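Local atomic coordinates of metallo-beta-lactamase family protein (Thermus thermophilus, PDB entry 2ZO4), a protein that binds two zinc ions in a metallo-beta-lactamase fold and is probably a metal-dependent hydrolase whose substrate is not established. Residues Gly303-Gly308 with Tyr312-Arg317; Ala159-Arg164 with Glu181-Leu186; His100-Glu105 with Glu132-Thr137. All blocks are in the same frame, centred on the assembly; numbering follows the deposited sequence.

Contact 1: residues Gly303-Gly308 with Tyr312-Arg317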
# COMPACT_ATOMS: atom_id res chain seq x y z
N GLY A 303 -3.72 4.14 25.98
CA GLY A 303 -3.24 4.51 27.31
C GLY A 303 -2.20 3.55 27.89
O GLY A 303 -1.68 3.79 28.98
N ALA A 304 -1.90 2.48 27.16
CA ALA A 304 -0.96 1.45 27.61
C ALA A 304 0.47 1.96 27.70
O ALA A 304 1.25 1.48 28.53
CB ALA A 304 -1.04 0.23 26.70
N VAL A 305 0.82 2.93 26.85
CA VAL A 305 2.13 3.57 26.93
C VAL A 305 1.99 5.09 27.01
O VAL A 305 0.95 5.65 26.64
CB VAL A 305 3.08 3.19 25.74
CG1 VAL A 305 3.21 1.67 25.60
CG2 VAL A 305 2.63 3.83 24.43
N GLY A 306 3.04 5.74 27.50
CA GLY A 306 3.13 7.19 27.50
C GLY A 306 4.44 7.59 26.85
O GLY A 306 5.22 6.72 26.44
N ARG A 307 4.68 8.89 26.76
CA ARG A 307 5.92 9.41 26.19
C ARG A 307 6.33 10.75 26.81
O ARG A 307 5.48 11.57 27.16
CB ARG A 307 5.83 9.52 24.65
CG ARG A 307 4.91 10.62 24.13
CD ARG A 307 4.83 10.63 22.61
NE ARG A 307 4.01 11.75 22.14
CZ ARG A 307 3.83 12.08 20.86
NH1 ARG A 307 4.40 11.38 19.88
NH2 ARG A 307 3.06 13.12 20.56
N GLY A 308 7.63 10.94 26.97
CA GLY A 308 8.20 12.21 27.40
C GLY A 308 8.69 12.95 26.17
O GLY A 308 8.52 12.48 25.05
N TYR A 312 11.12 12.31 21.75
CA TYR A 312 10.17 11.34 22.29
C TYR A 312 10.83 10.05 22.76
O TYR A 312 11.56 9.40 22.02
CB TYR A 312 9.07 11.02 21.27
CG TYR A 312 8.27 12.22 20.79
CD1 TYR A 312 8.35 12.63 19.46
CD2 TYR A 312 7.45 12.93 21.66
CE1 TYR A 312 7.62 13.72 19.01
CE2 TYR A 312 6.72 14.03 21.22
CZ TYR A 312 6.81 14.42 19.89
OH TYR A 312 6.11 15.49 19.43
N ARG A 313 10.58 9.72 24.02
CA ARG A 313 10.97 8.44 24.60
C ARG A 313 9.70 7.82 25.17
O ARG A 313 9.02 8.44 26.00
CB ARG A 313 12.04 8.62 25.69
CG ARG A 313 13.34 9.27 25.20
CD ARG A 313 14.50 9.12 26.21
NE ARG A 313 14.97 7.74 26.32
CZ ARG A 313 15.92 7.19 25.57
NH1 ARG A 313 16.53 7.91 24.62
NH2 ARG A 313 16.27 5.92 25.75
N TYR A 314 9.36 6.63 24.71
CA TYR A 314 8.15 5.93 25.13
C TYR A 314 8.41 5.01 26.32
O TYR A 314 9.50 4.44 26.44
CB TYR A 314 7.54 5.14 23.96
CG TYR A 314 6.91 5.99 22.88
CD1 TYR A 314 5.52 6.10 22.78
CD2 TYR A 314 7.70 6.67 21.94
CE1 TYR A 314 4.93 6.87 21.78
CE2 TYR A 314 7.11 7.46 20.94
CZ TYR A 314 5.73 7.54 20.87
OH TYR A 314 5.14 8.31 19.88
N PHE A 315 7.42 4.86 27.19
CA PHE A 315 7.53 3.96 28.34
C PHE A 315 6.23 3.19 28.55
O PHE A 315 5.15 3.66 28.19
CB PHE A 315 7.89 4.74 29.61
CG PHE A 315 6.98 5.91 29.90
CD1 PHE A 315 7.31 7.19 29.46
CD2 PHE A 315 5.79 5.72 30.59
CE1 PHE A 315 6.46 8.27 29.71
CE2 PHE A 315 4.94 6.79 30.85
CZ PHE A 315 5.27 8.07 30.41
N ARG A 316 6.35 2.01 29.14
CA ARG A 316 5.19 1.18 29.47
C ARG A 316 4.68 1.58 30.85
O ARG A 316 5.45 1.62 31.82
CB ARG A 316 5.59 -0.30 29.48
CG ARG A 316 4.42 -1.26 29.38
CD ARG A 316 4.73 -2.63 30.00
NE ARG A 316 6.06 -3.14 29.66
CZ ARG A 316 6.97 -3.55 30.55
NH1 ARG A 316 6.69 -3.53 31.85
NH2 ARG A 316 8.15 -3.99 30.14
N ARG A 317 3.38 1.87 30.94
CA ARG A 317 2.74 2.16 32.22
C ARG A 317 2.59 0.88 33.03
O ARG A 317 2.26 -0.17 32.47
CB ARG A 317 1.36 2.78 32.01
CG ARG A 317 1.35 4.09 31.25
CD ARG A 317 0.05 4.84 31.48
NE ARG A 317 -0.14 5.91 30.50
CZ ARG A 317 0.43 7.11 30.57
NH1 ARG A 317 1.25 7.41 31.57
NH2 ARG A 317 0.18 8.01 29.63
O HOH W 1 0.78 -0.76 29.91
O HOH W 2 -1.17 7.58 27.08
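G306 and F315 face each other as a hydrogen-bonded antiparallel pair: G306 N gives to F315 O at 3.0 Å, and F315 N returns a bond to G306 O, also 3.0 Å. Farther along, G308 N donates to R313 O. At the chain end R317 N reaches A304 O at 3.2 Å, and a water donates to both that oxygen and R317 O. R317 NE meets G303 O only weakly, the N-H...O angle being 131°, while a second water donates to V305 O and accepts from R317 NH2.

R307 carries the side-chain contact. Its chain, extended from CG to NE, lays the guanidinium over one face of the Y312 ring, planes 11° apart and CZ 4.0 Å from the ring centroid, a stacked cation-pi pair. R307 NH1 donates to Y314 OH at 3.2 Å, somewhat out of the guanidinium plane; the same hydroxyl is also hydrogen-bonded to E297 OE2, outside the hairpin. R307 CB lies over the Y314 ring as a CH-pi contact, and G306 CA does likewise over F315, whose CG sits between backbone N and carbonyl carbon (chi1 53°), turning the ring back across the glycine. V305 and Y314 also touch helix 286-301. The arrangement is a C-terminal antiparallel beta hairpin packed on a helix, consistent with the wing of a winged-helix domain.

Contact 2: residues Ala159-Arg164 with Glu181-Leu186; sequences AGKRLR and EEEGVL
The guanidinium of R164 presents its edge, not a face, to the carboxylate of E181. The grip is side-on and two-pronged: NE donates to E181 OE2 at 3.0 Å and NH2 donates to E181 OE1 at 3.1 Å, both acceptors lying close to the guanidinium plane. On the carboxylate side the pair is less regular, because the two planes are turned 54° apart. OE2 is met from above its plane, whereas OE1 is approached on the syn side.

R164 has CG anti to its backbone nitrogen (chi1 -176°) and then bends at chi2 and chi3, folding NE back to the E181 carboxylate, while its NH1 bonds to G153 O. E181 arrives on a chain extended beyond CG.

Toward the start of strand 161-167 water takes over from direct contact. One molecule lies 2.6 Å from R162 O and accepts from E181 N; another accepts from R162 N and donates to E183 OE2 at 2.7 Å. Strand 176-180 lies between 161-167 and 185-189, so the salt bridge and waters join 161-167, second from the sheet's edge, to the turn after 176-180. It ends in a G1 beta bulge at G184 and V185, opposite L180, as found in tight beta hairpins.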
# COMPACT_ATOMS: atom_id res chain seq x y z
N ALA A 159 -13.56 -3.29 -18.52
CA ALA A 159 -13.18 -4.40 -19.41
C ALA A 159 -14.12 -5.60 -19.31
O ALA A 159 -13.67 -6.75 -19.26
CB ALA A 159 -11.72 -4.81 -19.16
N GLY A 160 -15.42 -5.34 -19.26
CA GLY A 160 -16.42 -6.41 -19.20
C GLY A 160 -16.66 -6.95 -17.81
O GLY A 160 -17.58 -7.76 -17.60
N LYS A 161 -15.85 -6.52 -16.85
CA LYS A 161 -16.02 -6.93 -15.46
C LYS A 161 -16.58 -5.81 -14.58
O LYS A 161 -16.50 -4.63 -14.94
CB LYS A 161 -14.70 -7.49 -14.90
CG LYS A 161 -14.39 -8.89 -15.41
CD LYS A 161 -12.94 -9.27 -15.22
CE LYS A 161 -12.68 -10.71 -15.67
NZ LYS A 161 -12.92 -10.91 -17.13
N ARG A 162 -17.16 -6.20 -13.45
CA ARG A 162 -17.71 -5.24 -12.50
C ARG A 162 -16.94 -5.31 -11.19
O ARG A 162 -16.93 -6.35 -10.52
CB ARG A 162 -19.21 -5.48 -12.28
CG ARG A 162 -19.91 -4.31 -11.61
CD ARG A 162 -21.42 -4.36 -11.81
NE ARG A 162 -22.10 -3.47 -10.88
CZ ARG A 162 -22.64 -2.29 -11.19
NH1 ARG A 162 -22.60 -1.84 -12.44
NH2 ARG A 162 -23.22 -1.56 -10.25
N LEU A 163 -16.30 -4.20 -10.84
CA LEU A 163 -15.39 -4.14 -9.70
C LEU A 163 -15.96 -3.24 -8.61
O LEU A 163 -16.33 -2.10 -8.87
CB LEU A 163 -14.03 -3.59 -10.16
CG LEU A 163 -13.08 -4.50 -10.94
CD1 LEU A 163 -13.59 -4.84 -12.33
CD2 LEU A 163 -11.72 -3.85 -11.02
N ARG A 164 -16.01 -3.75 -7.39
CA ARG A 164 -16.44 -2.96 -6.24
C ARG A 164 -15.22 -2.36 -5.55
O ARG A 164 -14.29 -3.07 -5.19
CB ARG A 164 -17.23 -3.82 -5.25
CG ARG A 164 -17.82 -3.05 -4.06
CD ARG A 164 -19.03 -2.20 -4.46
NE ARG A 164 -20.14 -3.04 -4.91
CZ ARG A 164 -21.27 -2.58 -5.45
NH1 ARG A 164 -21.47 -1.28 -5.61
NH2 ARG A 164 -22.21 -3.45 -5.82
N GLU A 181 -17.42 -9.07 -7.40
CA GLU A 181 -18.40 -9.65 -6.49
C GLU A 181 -19.00 -10.96 -6.97
O GLU A 181 -19.15 -11.90 -6.18
CB GLU A 181 -19.51 -8.63 -6.17
CG GLU A 181 -19.02 -7.44 -5.34
CD GLU A 181 -20.13 -6.45 -5.00
OE1 GLU A 181 -21.07 -6.29 -5.81
OE2 GLU A 181 -20.03 -5.83 -3.93
N GLU A 182 -19.34 -11.04 -8.25
CA GLU A 182 -19.94 -12.26 -8.79
C GLU A 182 -18.95 -13.42 -8.73
O GLU A 182 -19.29 -14.52 -8.29
CB GLU A 182 -20.45 -12.04 -10.22
CG GLU A 182 -21.23 -13.25 -10.76
CD GLU A 182 -21.91 -12.98 -12.09
OE1 GLU A 182 -21.35 -12.21 -12.91
OE2 GLU A 182 -23.00 -13.55 -12.32
N GLU A 183 -17.71 -13.16 -9.15
CA GLU A 183 -16.66 -14.17 -9.20
C GLU A 183 -16.07 -14.46 -7.81
O GLU A 183 -15.51 -15.53 -7.57
CB GLU A 183 -15.54 -13.73 -10.16
CG GLU A 183 -15.99 -13.51 -11.61
CD GLU A 183 -16.47 -12.09 -11.91
OE1 GLU A 183 -16.86 -11.36 -10.98
OE2 GLU A 183 -16.46 -11.69 -13.09
N GLY A 184 -16.21 -13.49 -6.90
CA GLY A 184 -15.68 -13.62 -5.54
C GLY A 184 -14.18 -13.47 -5.53
O GLY A 184 -13.50 -13.98 -4.64
N VAL A 185 -13.66 -12.77 -6.53
CA VAL A 185 -12.22 -12.57 -6.70
C VAL A 185 -11.86 -11.17 -6.18
O VAL A 185 -12.41 -10.17 -6.64
CB VAL A 185 -11.79 -12.75 -8.18
CG1 VAL A 185 -10.35 -12.26 -8.39
CG2 VAL A 185 -11.93 -14.21 -8.60
N LEU A 186 -10.95 -11.14 -5.21
CA LEU A 186 -10.50 -9.90 -4.59
C LEU A 186 -9.12 -9.52 -5.08
O LEU A 186 -8.17 -10.29 -4.95
CB LEU A 186 -10.48 -10.03 -3.06
CG LEU A 186 -9.95 -8.85 -2.23
CD1 LEU A 186 -10.81 -7.60 -2.42
CD2 LEU A 186 -9.86 -9.22 -0.76
O HOH W 3 -18.65 -8.93 -10.26
O HOH W 4 -18.20 -6.31 -8.26
O HOH W 5 -17.74 -9.33 -13.38

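Contact 3: residues His100-Glu105 with Glu132-Thr137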
# COMPACT_ATOMS: atom_id res chain seq x y z
N HIS A 100 -0.68 11.13 -2.36
CA HIS A 100 -0.65 11.76 -3.68
C HIS A 100 0.01 13.14 -3.63
O HIS A 100 0.87 13.44 -4.46
CB HIS A 100 -2.06 11.86 -4.28
CG HIS A 100 -2.11 12.56 -5.61
ND1 HIS A 100 -1.39 12.13 -6.70
CD2 HIS A 100 -2.81 13.64 -6.02
CE1 HIS A 100 -1.63 12.93 -7.73
NE2 HIS A 100 -2.49 13.86 -7.34
N ARG A 101 -0.38 13.96 -2.66
CA ARG A 101 0.25 15.27 -2.43
C ARG A 101 1.75 15.15 -2.16
O ARG A 101 2.54 15.97 -2.64
CB ARG A 101 -0.43 16.02 -1.28
CG ARG A 101 0.01 17.48 -1.17
CD ARG A 101 -0.70 18.23 -0.07
NE ARG A 101 -0.31 19.64 -0.08
CZ ARG A 101 -0.34 20.46 0.97
NH1 ARG A 101 -0.74 20.02 2.15
NH2 ARG A 101 0.05 21.72 0.83
N PHE A 102 2.13 14.13 -1.40
CA PHE A 102 3.54 13.84 -1.11
C PHE A 102 4.38 13.76 -2.38
O PHE A 102 5.50 14.30 -2.43
CB PHE A 102 3.65 12.55 -0.28
CG PHE A 102 5.07 12.14 0.02
CD1 PHE A 102 5.73 12.66 1.13
CD2 PHE A 102 5.73 11.23 -0.79
CE1 PHE A 102 7.03 12.28 1.42
CE2 PHE A 102 7.04 10.85 -0.52
CZ PHE A 102 7.69 11.38 0.59
N TRP A 103 3.85 13.10 -3.41
CA TRP A 103 4.55 12.98 -4.70
C TRP A 103 4.46 14.25 -5.55
O TRP A 103 5.45 14.66 -6.15
CB TRP A 103 4.04 11.77 -5.50
CG TRP A 103 4.26 10.44 -4.83
CD1 TRP A 103 3.30 9.53 -4.48
CD2 TRP A 103 5.51 9.86 -4.44
NE1 TRP A 103 3.87 8.43 -3.90
CE2 TRP A 103 5.23 8.61 -3.85
CE3 TRP A 103 6.84 10.29 -4.52
CZ2 TRP A 103 6.23 7.77 -3.35
CZ3 TRP A 103 7.84 9.46 -4.02
CH2 TRP A 103 7.53 8.22 -3.44
N ARG A 104 3.27 14.85 -5.59
CA ARG A 104 3.03 16.04 -6.42
C ARG A 104 3.73 17.29 -5.90
O ARG A 104 4.21 18.11 -6.68
CB ARG A 104 1.52 16.31 -6.55
CG ARG A 104 0.78 15.36 -7.51
CD ARG A 104 1.28 15.46 -8.95
NE ARG A 104 0.79 16.62 -9.70
CZ ARG A 104 -0.38 17.21 -9.50
NH2 ARG A 104 -0.72 18.26 -10.23
N GLU A 105 3.78 17.42 -4.57
CA GLU A 105 4.37 18.59 -3.92
C GLU A 105 5.48 18.14 -2.97
O GLU A 105 5.23 17.97 -1.77
CB GLU A 105 3.31 19.37 -3.15
CG GLU A 105 2.16 19.89 -4.00
CD GLU A 105 1.08 20.54 -3.16
OE1 GLU A 105 1.41 21.13 -2.11
OE2 GLU A 105 -0.11 20.46 -3.55
N GLU A 132 19.47 10.99 -0.38
CA GLU A 132 18.36 10.24 0.19
C GLU A 132 17.88 9.14 -0.75
O GLU A 132 17.91 9.29 -1.97
CB GLU A 132 17.19 11.16 0.55
CG GLU A 132 17.17 11.63 2.01
CD GLU A 132 16.93 10.49 3.00
OE1 GLU A 132 17.52 10.54 4.10
OE2 GLU A 132 16.18 9.54 2.68
N THR A 133 17.43 8.03 -0.16
CA THR A 133 16.78 6.95 -0.89
C THR A 133 15.42 7.42 -1.42
O THR A 133 14.93 6.91 -2.43
CB THR A 133 16.57 5.71 -0.01
OG1 THR A 133 15.85 6.08 1.17
CG2 THR A 133 17.91 5.10 0.39
N VAL A 134 14.82 8.38 -0.72
CA VAL A 134 13.56 9.00 -1.12
C VAL A 134 13.72 9.79 -2.42
O VAL A 134 12.86 9.74 -3.29
CB VAL A 134 12.98 9.90 0.02
CG1 VAL A 134 11.73 10.66 -0.45
CG2 VAL A 134 12.65 9.05 1.25
N GLU A 135 14.83 10.52 -2.54
CA GLU A 135 15.15 11.24 -3.77
C GLU A 135 15.29 10.28 -4.95
O GLU A 135 14.79 10.55 -6.04
CB GLU A 135 16.43 12.07 -3.61
N LYS A 136 15.95 9.15 -4.71
CA LYS A 136 16.11 8.10 -5.72
C LYS A 136 14.76 7.50 -6.12
O LYS A 136 14.53 7.21 -7.29
CB LYS A 136 17.05 7.00 -5.22
N THR A 137 13.87 7.34 -5.14
CA THR A 137 12.51 6.88 -5.37
C THR A 137 11.69 7.89 -6.19
O THR A 137 11.07 7.52 -7.18
CB THR A 137 11.80 6.56 -4.03
OG1 THR A 137 12.49 5.49 -3.37
CG2 THR A 137 10.34 6.17 -4.25
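W103 meets T137 at the far end of its indole. With CG anti to the carbonyl carbon (chi1 -63°), the ring system swings out from helix 99-104 toward residues 132-137. On the pyrrole side NE1 donates to H71 O, which satisfies the indole N-H. Over one face of the indole lies F102 CD2, 3.8 Å above the plane, and Y76 also stacks with W103. At the tip of the benzo ring, CZ3 is 4.1 Å from T137 CG2 and CH2 is 3.6 Å from that same methyl, with the two side chains oblique to each other.

T137 offers the methyl because its CG2 is anti to the backbone N, while OG1 turns back within its own helix and donates to T133 O at 3.0 Å; that hydroxyl is also bonded to Y17 OH. Beside this pair, F102 CZ touches V134 CG1 at 4.2 Å.

No hydrogen bond links the two segments directly, although F102 O accepts from R138 NH1. Helices 99-104 and 133-138 thus meet through side chains, with P73 of helix 73-76 touching both W103 and T137, and W103 lying about 6 Å, side chain to side chain, from the zinc ligand H72.

Overall arrangement
From the N terminus, contact 3 comes first, closing a 26-residue excursion that includes helix 110-119 and bringing helix 133-138 against helix 99-104. Contact 2 follows: its 16 intervening residues include strand 176-180, and it relates strand 161-167 to the turn leading into 185-189 of the five-stranded sheet. Contact 1 closes last, across three residues, at the C-terminal hairpin. The loops run in series, with none nested or crossing. Contacts 2 and 3 lie on opposite sides of the chain's centre, centres about 33 Å apart, yet both belong to the metallo-beta-lactamase region of the chain; contact 1, about 45 Å from contact 2 between centres, joins strands 305-308 and 313-316 beside helix 286-301.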